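Local coordinates for protein glutaconate CoA-transferase subunit A (Acidaminococcus fermentans, PDB 1POI) that transfers the coenzyme A moiety from acetyl-CoA to glutaconate or (R)-2-hydroxyglutarate, a step in the fermentative degradation of glutamate, at residues K94-Q102 against L129-R140; A21-R29 against I190-I200. All coordinates share one frame; numbering follows the deposited sequence.

Interaction 1 of 2, residues K94-Q102 against L129-R140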
loop_
_atom_site.group_PDB
_atom_site.type_symbol
_atom_site.label_atom_id
_atom_site.label_comp_id
_atom_site.label_asym_id
_atom_site.label_seq_id
_atom_site.Cartn_x
_atom_site.Cartn_y
_atom_site.Cartn_z
ATOM N N LYS A 94 18.496 -3.853 -48.419
ATOM C CA LYS A 94 18.228 -5.218 -48.001
ATOM C C LYS A 94 17.040 -5.378 -47.072
ATOM O O LYS A 94 16.845 -6.454 -46.514
ATOM C CB LYS A 94 19.449 -5.779 -47.283
ATOM C CG LYS A 94 20.738 -5.621 -48.040
ATOM C CD LYS A 94 21.699 -6.751 -47.686
ATOM C CE LYS A 94 22.111 -6.708 -46.234
ATOM N NZ LYS A 94 22.697 -8.005 -45.774
ATOM N N LEU A 95 16.291 -4.303 -46.842
ATOM C CA LEU A 95 15.127 -4.348 -45.950
ATOM C C LEU A 95 13.944 -3.615 -46.579
ATOM O O LEU A 95 14.115 -2.500 -47.097
ATOM C CB LEU A 95 15.479 -3.678 -44.615
ATOM C CG LEU A 95 14.376 -3.351 -43.602
ATOM C CD1 LEU A 95 13.937 -4.642 -42.893
ATOM C CD2 LEU A 95 14.878 -2.291 -42.601
ATOM N N THR A 96 12.775 -4.269 -46.586
ATOM C CA THR A 96 11.531 -3.690 -47.129
ATOM C C THR A 96 10.983 -2.846 -45.979
ATOM O O THR A 96 10.612 -3.392 -44.930
ATOM C CB THR A 96 10.434 -4.781 -47.452
ATOM O OG1 THR A 96 10.999 -5.907 -48.137
ATOM C CG2 THR A 96 9.349 -4.188 -48.320
ATOM N N MET A 97 10.825 -1.549 -46.187
ATOM C CA MET A 97 10.360 -0.709 -45.083
ATOM C C MET A 97 9.468 0.482 -45.402
ATOM O O MET A 97 9.732 1.243 -46.337
ATOM C CB MET A 97 11.584 -0.191 -44.315
ATOM C CG MET A 97 11.266 0.725 -43.146
ATOM S SD MET A 97 12.729 1.410 -42.441
ATOM C CE MET A 97 12.709 2.960 -43.242
ATOM N N GLU A 98 8.460 0.685 -44.560
ATOM C CA GLU A 98 7.543 1.813 -44.715
ATOM C C GLU A 98 7.726 2.766 -43.526
ATOM O O GLU A 98 8.085 2.346 -42.430
ATOM C CB GLU A 98 6.087 1.326 -44.768
ATOM C CG GLU A 98 5.089 2.377 -45.213
ATOM C CD GLU A 98 5.497 3.103 -46.499
ATOM O OE1 GLU A 98 6.281 4.062 -46.418
ATOM O OE2 GLU A 98 5.030 2.738 -47.595
ATOM N N ASP A 99 7.501 4.049 -43.761
ATOM C CA ASP A 99 7.600 5.063 -42.729
ATOM C C ASP A 99 6.263 5.722 -42.501
ATOM O O ASP A 99 5.662 6.255 -43.436
ATOM C CB ASP A 99 8.527 6.198 -43.164
ATOM C CG ASP A 99 9.950 5.992 -42.748
ATOM O OD1 ASP A 99 10.203 5.563 -41.589
ATOM O OD2 ASP A 99 10.812 6.284 -43.602
ATOM N N TYR A 100 5.826 5.713 -41.252
ATOM C CA TYR A 100 4.607 6.402 -40.825
ATOM C C TYR A 100 5.098 7.244 -39.637
ATOM O O TYR A 100 6.150 6.958 -39.051
ATOM C CB TYR A 100 3.523 5.429 -40.304
ATOM C CG TYR A 100 2.723 4.673 -41.356
ATOM C CD1 TYR A 100 1.829 5.334 -42.205
ATOM C CD2 TYR A 100 2.850 3.297 -41.491
ATOM C CE1 TYR A 100 1.085 4.636 -43.159
ATOM C CE2 TYR A 100 2.113 2.598 -42.442
ATOM C CZ TYR A 100 1.237 3.270 -43.269
ATOM O OH TYR A 100 0.534 2.559 -44.209
ATOM N N SER A 101 4.353 8.285 -39.302
ATOM C CA SER A 101 4.665 9.124 -38.156
ATOM C C SER A 101 4.375 8.211 -36.961
ATOM O O SER A 101 3.518 7.336 -37.056
ATOM C CB SER A 101 3.701 10.302 -38.115
ATOM O OG SER A 101 2.547 9.956 -37.366
ATOM N N GLN A 102 5.045 8.428 -35.835
ATOM C CA GLN A 102 4.841 7.605 -34.644
ATOM C C GLN A 102 3.419 7.683 -34.092
ATOM O O GLN A 102 2.867 6.700 -33.582
ATOM C CB GLN A 102 5.829 8.026 -33.571
ATOM C CG GLN A 102 5.810 7.186 -32.329
ATOM C CD GLN A 102 6.957 7.546 -31.418
ATOM O OE1 GLN A 102 8.112 7.266 -31.717
ATOM N NE2 GLN A 102 6.641 8.166 -30.289
ATOM N N LEU A 129 5.635 12.276 -45.662
ATOM C CA LEU A 129 5.062 11.029 -45.151
ATOM C C LEU A 129 3.840 10.582 -45.971
ATOM O O LEU A 129 3.312 9.497 -45.751
ATOM C CB LEU A 129 4.716 11.167 -43.670
ATOM C CG LEU A 129 5.957 11.163 -42.788
ATOM C CD1 LEU A 129 5.760 12.039 -41.574
ATOM C CD2 LEU A 129 6.261 9.735 -42.382
ATOM N N THR A 130 3.340 11.471 -46.834
ATOM C CA THR A 130 2.236 11.143 -47.723
ATOM C C THR A 130 2.749 11.249 -49.159
ATOM O O THR A 130 2.256 10.575 -50.073
ATOM C CB THR A 130 1.004 12.063 -47.567
ATOM O OG1 THR A 130 1.362 13.445 -47.760
ATOM C CG2 THR A 130 0.315 11.821 -46.239
ATOM N N ASP A 131 3.743 12.099 -49.362
ATOM C CA ASP A 131 4.315 12.259 -50.681
ATOM C C ASP A 131 5.262 11.132 -51.074
ATOM O O ASP A 131 5.708 11.110 -52.213
ATOM C CB ASP A 131 5.064 13.589 -50.790
ATOM C CG ASP A 131 4.149 14.787 -50.705
ATOM O OD1 ASP A 131 3.117 14.715 -49.994
ATOM O OD2 ASP A 131 4.471 15.809 -51.353
ATOM N N GLU A 132 5.607 10.237 -50.150
ATOM C CA GLU A 132 6.532 9.139 -50.451
ATOM C C GLU A 132 6.125 7.809 -49.816
ATOM O O GLU A 132 5.907 7.742 -48.604
ATOM C CB GLU A 132 7.953 9.451 -49.942
ATOM C CG GLU A 132 8.669 10.649 -50.551
ATOM C CD GLU A 132 9.033 10.487 -52.031
ATOM O OE1 GLU A 132 9.672 9.479 -52.419
ATOM O OE2 GLU A 132 8.703 11.403 -52.813
ATOM N N TRP A 133 6.046 6.746 -50.622
ATOM C CA TRP A 133 5.735 5.412 -50.096
ATOM C C TRP A 133 7.049 4.657 -49.983
ATOM O O TRP A 133 7.876 4.673 -50.896
ATOM C CB TRP A 133 4.818 4.627 -51.021
ATOM C CG TRP A 133 3.420 5.106 -51.071
ATOM C CD1 TRP A 133 2.987 6.396 -50.989
ATOM C CD2 TRP A 133 2.255 4.302 -51.293
ATOM N NE1 TRP A 133 1.622 6.444 -51.156
ATOM C CE2 TRP A 133 1.150 5.170 -51.346
ATOM C CE3 TRP A 133 2.044 2.925 -51.458
ATOM C CZ2 TRP A 133 -0.149 4.711 -51.562
ATOM C CZ3 TRP A 133 0.753 2.469 -51.675
ATOM C CH2 TRP A 133 -0.323 3.358 -51.722
ATOM N N GLY A 134 7.241 4.003 -48.855
ATOM C CA GLY A 134 8.459 3.241 -48.646
ATOM C C GLY A 134 8.326 1.966 -49.441
ATOM O O GLY A 134 9.221 1.583 -50.180
ATOM N N ILE A 135 7.195 1.297 -49.248
ATOM C CA ILE A 135 6.864 0.068 -49.957
ATOM C C ILE A 135 5.853 0.507 -51.004
ATOM O O ILE A 135 4.796 1.031 -50.672
ATOM C CB ILE A 135 6.214 -0.951 -49.018
ATOM C CG1 ILE A 135 6.950 -0.924 -47.672
ATOM C CG2 ILE A 135 6.250 -2.336 -49.671
ATOM C CD1 ILE A 135 6.437 -1.891 -46.629
ATOM N N SER A 136 6.242 0.427 -52.264
ATOM C CA SER A 136 5.370 0.828 -53.356
ATOM C C SER A 136 4.116 -0.062 -53.485
ATOM O O SER A 136 4.070 -1.204 -52.995
ATOM C CB SER A 136 6.152 0.789 -54.657
ATOM O OG SER A 136 6.599 -0.536 -54.911
ATOM N N LYS A 137 3.103 0.470 -54.162
ATOM C CA LYS A 137 1.870 -0.269 -54.384
ATOM C C LYS A 137 2.253 -1.552 -55.108
ATOM O O LYS A 137 1.759 -2.624 -54.777
ATOM C CB LYS A 137 0.878 0.578 -55.207
ATOM C CG LYS A 137 -0.201 -0.210 -55.948
ATOM C CD LYS A 137 -1.120 -0.971 -55.021
ATOM C CE LYS A 137 -2.119 -0.036 -54.412
ATOM N NZ LYS A 137 -2.915 0.647 -55.449
ATOM N N GLU A 138 3.222 -1.440 -56.013
ATOM C CA GLU A 138 3.704 -2.573 -56.791
ATOM C C GLU A 138 4.312 -3.659 -55.920
ATOM O O GLU A 138 4.039 -4.843 -56.112
ATOM C CB GLU A 138 4.697 -2.117 -57.862
ATOM C CG GLU A 138 5.179 -3.251 -58.762
ATOM C CD GLU A 138 6.017 -2.774 -59.951
ATOM O OE1 GLU A 138 5.633 -1.763 -60.594
ATOM O OE2 GLU A 138 7.045 -3.430 -60.253
ATOM N N VAL A 139 5.132 -3.273 -54.960
ATOM C CA VAL A 139 5.716 -4.268 -54.089
ATOM C C VAL A 139 4.713 -4.731 -53.054
ATOM O O VAL A 139 4.681 -5.896 -52.727
ATOM C CB VAL A 139 7.024 -3.753 -53.428
ATOM C CG1 VAL A 139 7.416 -4.628 -52.232
ATOM C CG2 VAL A 139 8.153 -3.746 -54.465
ATOM N N ARG A 140 3.872 -3.834 -52.560
ATOM C CA ARG A 140 2.870 -4.192 -51.546
ATOM C C ARG A 140 1.931 -5.301 -52.015
ATOM O O ARG A 140 1.573 -6.200 -51.228
ATOM C CB ARG A 140 2.045 -2.963 -51.148
ATOM C CG ARG A 140 2.741 -2.030 -50.166
ATOM C CD ARG A 140 2.054 -0.668 -50.121
ATOM N NE ARG A 140 2.568 0.171 -49.045
ATOM C CZ ARG A 140 2.329 -0.039 -47.752
ATOM N NH1 ARG A 140 1.577 -1.061 -47.347
ATOM N NH2 ARG A 140 2.867 0.766 -46.849
HETATM O O HOH W 1 1.256 -0.196 -44.334
#
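The side chain of Glu98 reaches from its strand into the bend around Gly134 and Ile135. Glu98 CB rests on the end of Ile135, 3.7 Å from Ile135 CD1. CG lies anti to the backbone N (chi1 -168°) and the chain bends at chi2 (50°), which brings the carboxylate over to the 129-140 side. OE1 accepts two backbone N-H groups. Gly134 N meets Glu98 OE1 on the syn side at 2.6 Å, somewhat out of the carboxylate plane, and Asp99 N takes the anti lone pair of Glu98 OE1 at 2.9 Å. Glu98 OE2 accepts Ile135 N at 3.1 Å from well above the plane. The anti lone pair of Glu98 OE2 takes Arg140 NH2 at 3.0 Å, in a salt bridge with the two flat groups nearly coplanar. Lys150 adds a second positive charge at OE1, so the carboxylate is probably held ionised. With an alanine here, Gly134 N and Ile135 N would probably lose their acceptor and Arg140 its carboxylate, leaving the bend free to shift. Gly134 also packs against the strand, Gly134 CA lying 3.3 Å from Met97 O in a CA-H...O contact, where a CB would clash. A water links Tyr100 OH to Arg140 NH2, while Pro147 O holds Arg140 NH1 and Lys150 O pairs with Tyr100 OH. Leu129 CD2 lies 3.7 Å from Asp99 O. The contact joins strand 96-99, outermost in this chain's parallel sheet and beside strand 66-71, to the connection between helices 128-131 and 137-141, through backbone N-H to carboxylate bonds, one salt bridge and packing of Ile135 and Leu129.

Interaction 2 of 2, residues A21-R29 against I190-I200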
loop_
_atom_site.group_PDB
_atom_site.type_symbol
_atom_site.label_atom_id
_atom_site.label_comp_id
_atom_site.label_asym_id
_atom_site.label_seq_id
_atom_site.Cartn_x
_atom_site.Cartn_y
_atom_site.Cartn_z
ATOM N N ALA A 21 4.008 -7.952 -33.061
ATOM C CA ALA A 21 4.048 -6.660 -32.385
ATOM C C ALA A 21 4.779 -6.879 -31.041
ATOM O O ALA A 21 4.485 -7.821 -30.275
ATOM C CB ALA A 21 2.650 -6.101 -32.185
ATOM N N LEU A 22 5.806 -6.066 -30.817
ATOM C CA LEU A 22 6.604 -6.162 -29.599
ATOM C C LEU A 22 6.272 -4.994 -28.680
ATOM O O LEU A 22 6.169 -3.848 -29.133
ATOM C CB LEU A 22 8.102 -6.174 -29.947
ATOM C CG LEU A 22 8.579 -7.369 -30.795
ATOM C CD1 LEU A 22 9.904 -7.064 -31.432
ATOM C CD2 LEU A 22 8.671 -8.649 -29.977
ATOM N N GLY A 23 6.042 -5.305 -27.409
ATOM C CA GLY A 23 5.733 -4.276 -26.437
ATOM C C GLY A 23 6.921 -3.416 -26.025
ATOM O O GLY A 23 8.003 -3.524 -26.623
ATOM N N GLY A 24 6.704 -2.534 -25.040
ATOM C CA GLY A 24 7.753 -1.668 -24.527
ATOM C C GLY A 24 8.054 -0.454 -25.370
ATOM O O GLY A 24 7.607 -0.367 -26.502
ATOM N N PHE A 25 8.827 0.477 -24.813
ATOM C CA PHE A 25 9.201 1.726 -25.476
ATOM C C PHE A 25 10.716 1.839 -25.394
ATOM O O PHE A 25 11.256 1.910 -24.301
ATOM C CB PHE A 25 8.564 2.907 -24.740
ATOM C CG PHE A 25 8.526 4.191 -25.531
ATOM C CD1 PHE A 25 9.669 4.960 -25.701
ATOM C CD2 PHE A 25 7.337 4.642 -26.084
ATOM C CE1 PHE A 25 9.627 6.162 -26.413
ATOM C CE2 PHE A 25 7.283 5.834 -26.792
ATOM C CZ PHE A 25 8.433 6.592 -26.957
ATOM N N THR A 26 11.374 1.891 -26.556
ATOM C CA THR A 26 12.839 1.979 -26.708
ATOM C C THR A 26 13.698 1.238 -25.664
ATOM O O THR A 26 13.883 0.018 -25.783
ATOM C CB THR A 26 13.318 3.428 -26.991
ATOM O OG1 THR A 26 12.963 4.286 -25.909
ATOM C CG2 THR A 26 12.656 3.953 -28.245
ATOM N N THR A 27 14.270 1.937 -24.685
ATOM C CA THR A 27 15.058 1.248 -23.650
ATOM C C THR A 27 14.227 1.013 -22.394
ATOM O O THR A 27 14.781 0.767 -21.323
ATOM C CB THR A 27 16.314 2.015 -23.226
ATOM O OG1 THR A 27 15.937 3.262 -22.625
ATOM C CG2 THR A 27 17.205 2.274 -24.409
ATOM N N ASP A 28 12.906 1.088 -22.517
ATOM C CA ASP A 28 12.016 0.871 -21.373
ATOM C C ASP A 28 11.057 -0.305 -21.628
ATOM O O ASP A 28 10.301 -0.296 -22.597
ATOM C CB ASP A 28 11.240 2.167 -21.040
ATOM C CG ASP A 28 10.467 2.090 -19.701
ATOM O OD1 ASP A 28 10.341 0.994 -19.091
ATOM O OD2 ASP A 28 9.981 3.150 -19.243
ATOM N N ARG A 29 11.113 -1.311 -20.757
ATOM C CA ARG A 29 10.256 -2.497 -20.825
ATOM C C ARG A 29 10.076 -3.231 -22.173
ATOM O O ARG A 29 8.952 -3.500 -22.588
ATOM C CB ARG A 29 8.893 -2.205 -20.182
ATOM C CG ARG A 29 8.416 -3.319 -19.200
ATOM C CD ARG A 29 7.002 -3.077 -18.668
ATOM N NE ARG A 29 6.072 -2.857 -19.771
ATOM C CZ ARG A 29 5.546 -1.670 -20.065
ATOM N NH1 ARG A 29 5.833 -0.626 -19.317
ATOM N NH2 ARG A 29 4.898 -1.469 -21.202
ATOM N N ILE A 190 0.961 -4.652 -15.251
ATOM C CA ILE A 190 2.071 -3.845 -15.738
ATOM C C ILE A 190 2.152 -2.528 -14.905
ATOM O O ILE A 190 1.300 -1.643 -15.067
ATOM C CB ILE A 190 1.849 -3.400 -17.186
ATOM C CG1 ILE A 190 1.733 -4.605 -18.126
ATOM C CG2 ILE A 190 2.971 -2.442 -17.619
ATOM C CD1 ILE A 190 1.468 -4.183 -19.584
ATOM N N TRP A 191 3.139 -2.400 -14.014
ATOM C CA TRP A 191 3.306 -1.175 -13.225
ATOM C C TRP A 191 3.860 -0.028 -14.122
ATOM O O TRP A 191 4.701 -0.261 -14.990
ATOM C CB TRP A 191 4.298 -1.412 -12.114
ATOM C CG TRP A 191 4.128 -2.670 -11.330
ATOM C CD1 TRP A 191 3.001 -3.434 -11.206
ATOM C CD2 TRP A 191 5.125 -3.289 -10.508
ATOM N NE1 TRP A 191 3.234 -4.494 -10.344
ATOM C CE2 TRP A 191 4.529 -4.426 -9.902
ATOM C CE3 TRP A 191 6.458 -2.996 -10.225
ATOM C CZ2 TRP A 191 5.226 -5.263 -9.028
ATOM C CZ3 TRP A 191 7.146 -3.831 -9.363
ATOM C CH2 TRP A 191 6.528 -4.954 -8.770
ATOM N N GLY A 192 3.415 1.201 -13.901
ATOM C CA GLY A 192 3.907 2.287 -14.723
ATOM C C GLY A 192 3.202 2.327 -16.062
ATOM O O GLY A 192 2.263 1.584 -16.266
ATOM N N GLY A 193 3.602 3.235 -16.948
ATOM C CA GLY A 193 2.979 3.330 -18.255
ATOM C C GLY A 193 3.026 2.018 -19.022
ATOM O O GLY A 193 3.964 1.238 -18.894
ATOM N N LYS A 194 2.021 1.791 -19.850
ATOM C CA LYS A 194 1.923 0.561 -20.618
ATOM C C LYS A 194 2.368 0.682 -22.061
ATOM O O LYS A 194 2.564 -0.325 -22.719
ATOM C CB LYS A 194 0.475 0.078 -20.637
ATOM C CG LYS A 194 0.001 -0.541 -19.366
ATOM C CD LYS A 194 -0.603 0.446 -18.407
ATOM C CE LYS A 194 -0.168 0.009 -17.019
ATOM N NZ LYS A 194 -0.930 0.561 -15.868
ATOM N N PHE A 195 2.495 1.899 -22.574
ATOM C CA PHE A 195 2.851 2.089 -23.984
ATOM C C PHE A 195 1.758 1.359 -24.805
ATOM O O PHE A 195 0.584 1.372 -24.417
ATOM C CB PHE A 195 4.275 1.564 -24.282
ATOM C CG PHE A 195 5.328 2.044 -23.290
ATOM C CD1 PHE A 195 5.678 3.387 -23.221
ATOM C CD2 PHE A 195 5.912 1.151 -22.385
ATOM C CE1 PHE A 195 6.585 3.833 -22.264
ATOM C CE2 PHE A 195 6.812 1.585 -21.437
ATOM C CZ PHE A 195 7.148 2.926 -21.369
ATOM N N GLN A 196 2.122 0.704 -25.901
ATOM C CA GLN A 196 1.138 -0.004 -26.722
ATOM C C GLN A 196 0.809 -1.391 -26.191
ATOM O O GLN A 196 -0.001 -2.109 -26.752
ATOM C CB GLN A 196 1.668 -0.164 -28.135
ATOM C CG GLN A 196 2.791 -1.192 -28.224
ATOM C CD GLN A 196 4.176 -0.634 -27.948
ATOM O OE1 GLN A 196 4.351 0.516 -27.507
ATOM N NE2 GLN A 196 5.173 -1.439 -28.227
ATOM N N ASP A 197 1.392 -1.754 -25.074
ATOM C CA ASP A 197 1.193 -3.088 -24.548
ATOM C C ASP A 197 -0.191 -3.676 -24.399
ATOM O O ASP A 197 -0.370 -4.841 -24.740
ATOM C CB ASP A 197 2.001 -3.274 -23.275
ATOM C CG ASP A 197 3.470 -3.228 -23.536
ATOM O OD1 ASP A 197 3.893 -2.524 -24.480
ATOM O OD2 ASP A 197 4.215 -3.883 -22.794
ATOM N N VAL A 198 -1.160 -2.908 -23.892
ATOM C CA VAL A 198 -2.526 -3.430 -23.707
ATOM C C VAL A 198 -3.301 -3.535 -25.043
ATOM O O VAL A 198 -4.054 -4.489 -25.277
ATOM C CB VAL A 198 -3.288 -2.600 -22.651
ATOM C CG1 VAL A 198 -4.679 -3.164 -22.410
ATOM C CG2 VAL A 198 -2.528 -2.627 -21.335
ATOM N N ASP A 199 -3.071 -2.564 -25.924
ATOM C CA ASP A 199 -3.678 -2.531 -27.244
ATOM C C ASP A 199 -3.284 -3.795 -28.021
ATOM O O ASP A 199 -4.135 -4.557 -28.452
ATOM C CB ASP A 199 -3.169 -1.324 -28.035
ATOM C CG ASP A 199 -3.914 -0.035 -27.723
ATOM O OD1 ASP A 199 -4.986 -0.043 -27.062
ATOM O OD2 ASP A 199 -3.422 1.011 -28.190
ATOM N N ILE A 200 -1.989 -4.014 -28.204
ATOM C CA ILE A 200 -1.516 -5.179 -28.947
ATOM C C ILE A 200 -1.848 -6.548 -28.321
ATOM O O ILE A 200 -1.768 -7.570 -29.010
ATOM C CB ILE A 200 -0.007 -5.062 -29.307
ATOM C CG1 ILE A 200 0.889 -5.144 -28.056
ATOM C CG2 ILE A 200 0.226 -3.742 -29.966
ATOM C CD1 ILE A 200 2.392 -5.156 -28.340
#
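Ala21 CB packs 4.0 Å from Ile200 CD1, and Ile200 CD1 also lies against the backbone of Leu22 and Gly23. Leu22 O accepts Gln196 NE2 at 2.8 Å, on a lone pair and in the amide plane of the glutamine. The bend of Gln196 at chi2 (-87°) turns its amide back over the loop, and Gln196 NE2 also bonds to Gly24 O at 3.2 Å; Tyr106 holds its OE1. Gly23 lets Asp197 come close, since a CB there would clash with OD2. Gly24 N then bonds to the syn lone pair of Asp197 OD1 at 2.9 Å. Gly23-Gly24-Phe25 follows strand 19-22, first in the chain and central in the parallel sheet of this Rossmann-like domain, and it matches the Gly-Gly-Phe of the CoA-transferase family signature. Phe25 CB sits over one face of the Phe195 ring, a CH-pi contact 3.4 Å from the centroid. The two rings meet obliquely. Phe25 to Asp28 form a type II' turn, which brings Asp28 OD2 to the edge of that ring, 3.5 Å from Phe195 CZ. Arg29 ends the segment. Arg29 NH1 gives a hydrogen bond to Gly193 O at 2.7 Å. Arg29 NH2 makes a nearly straight salt bridge (164°) to Asp197 OD2 at 3.0 Å, approaching from above the carboxylate plane, and a weak bond to Lys194 O. Ile190 CG2 sits over the centre of one guanidinium face.

How the interactions relate
From the N terminus the chain first lays down strand 19-22 and the turn that follows, one half of interaction 2. It then runs to strand 96-99, which opens interaction 1. That contact closes after 26 intervening residues, at 129-140, and ties an outermost strand of the parallel sheet to the connection between helices 128-131 and 137-141. Interaction 2 closes much later, at 190-200, with 160 residues between its halves. It ties the end of a central strand of the same sheet to the loop and start of helix 197-203. Interaction 1 is nested wholly inside this larger loop. Their centres are about 25 Å apart, but they touch where Gln102 NE2 packs 4.1 Å from Phe25 CZ.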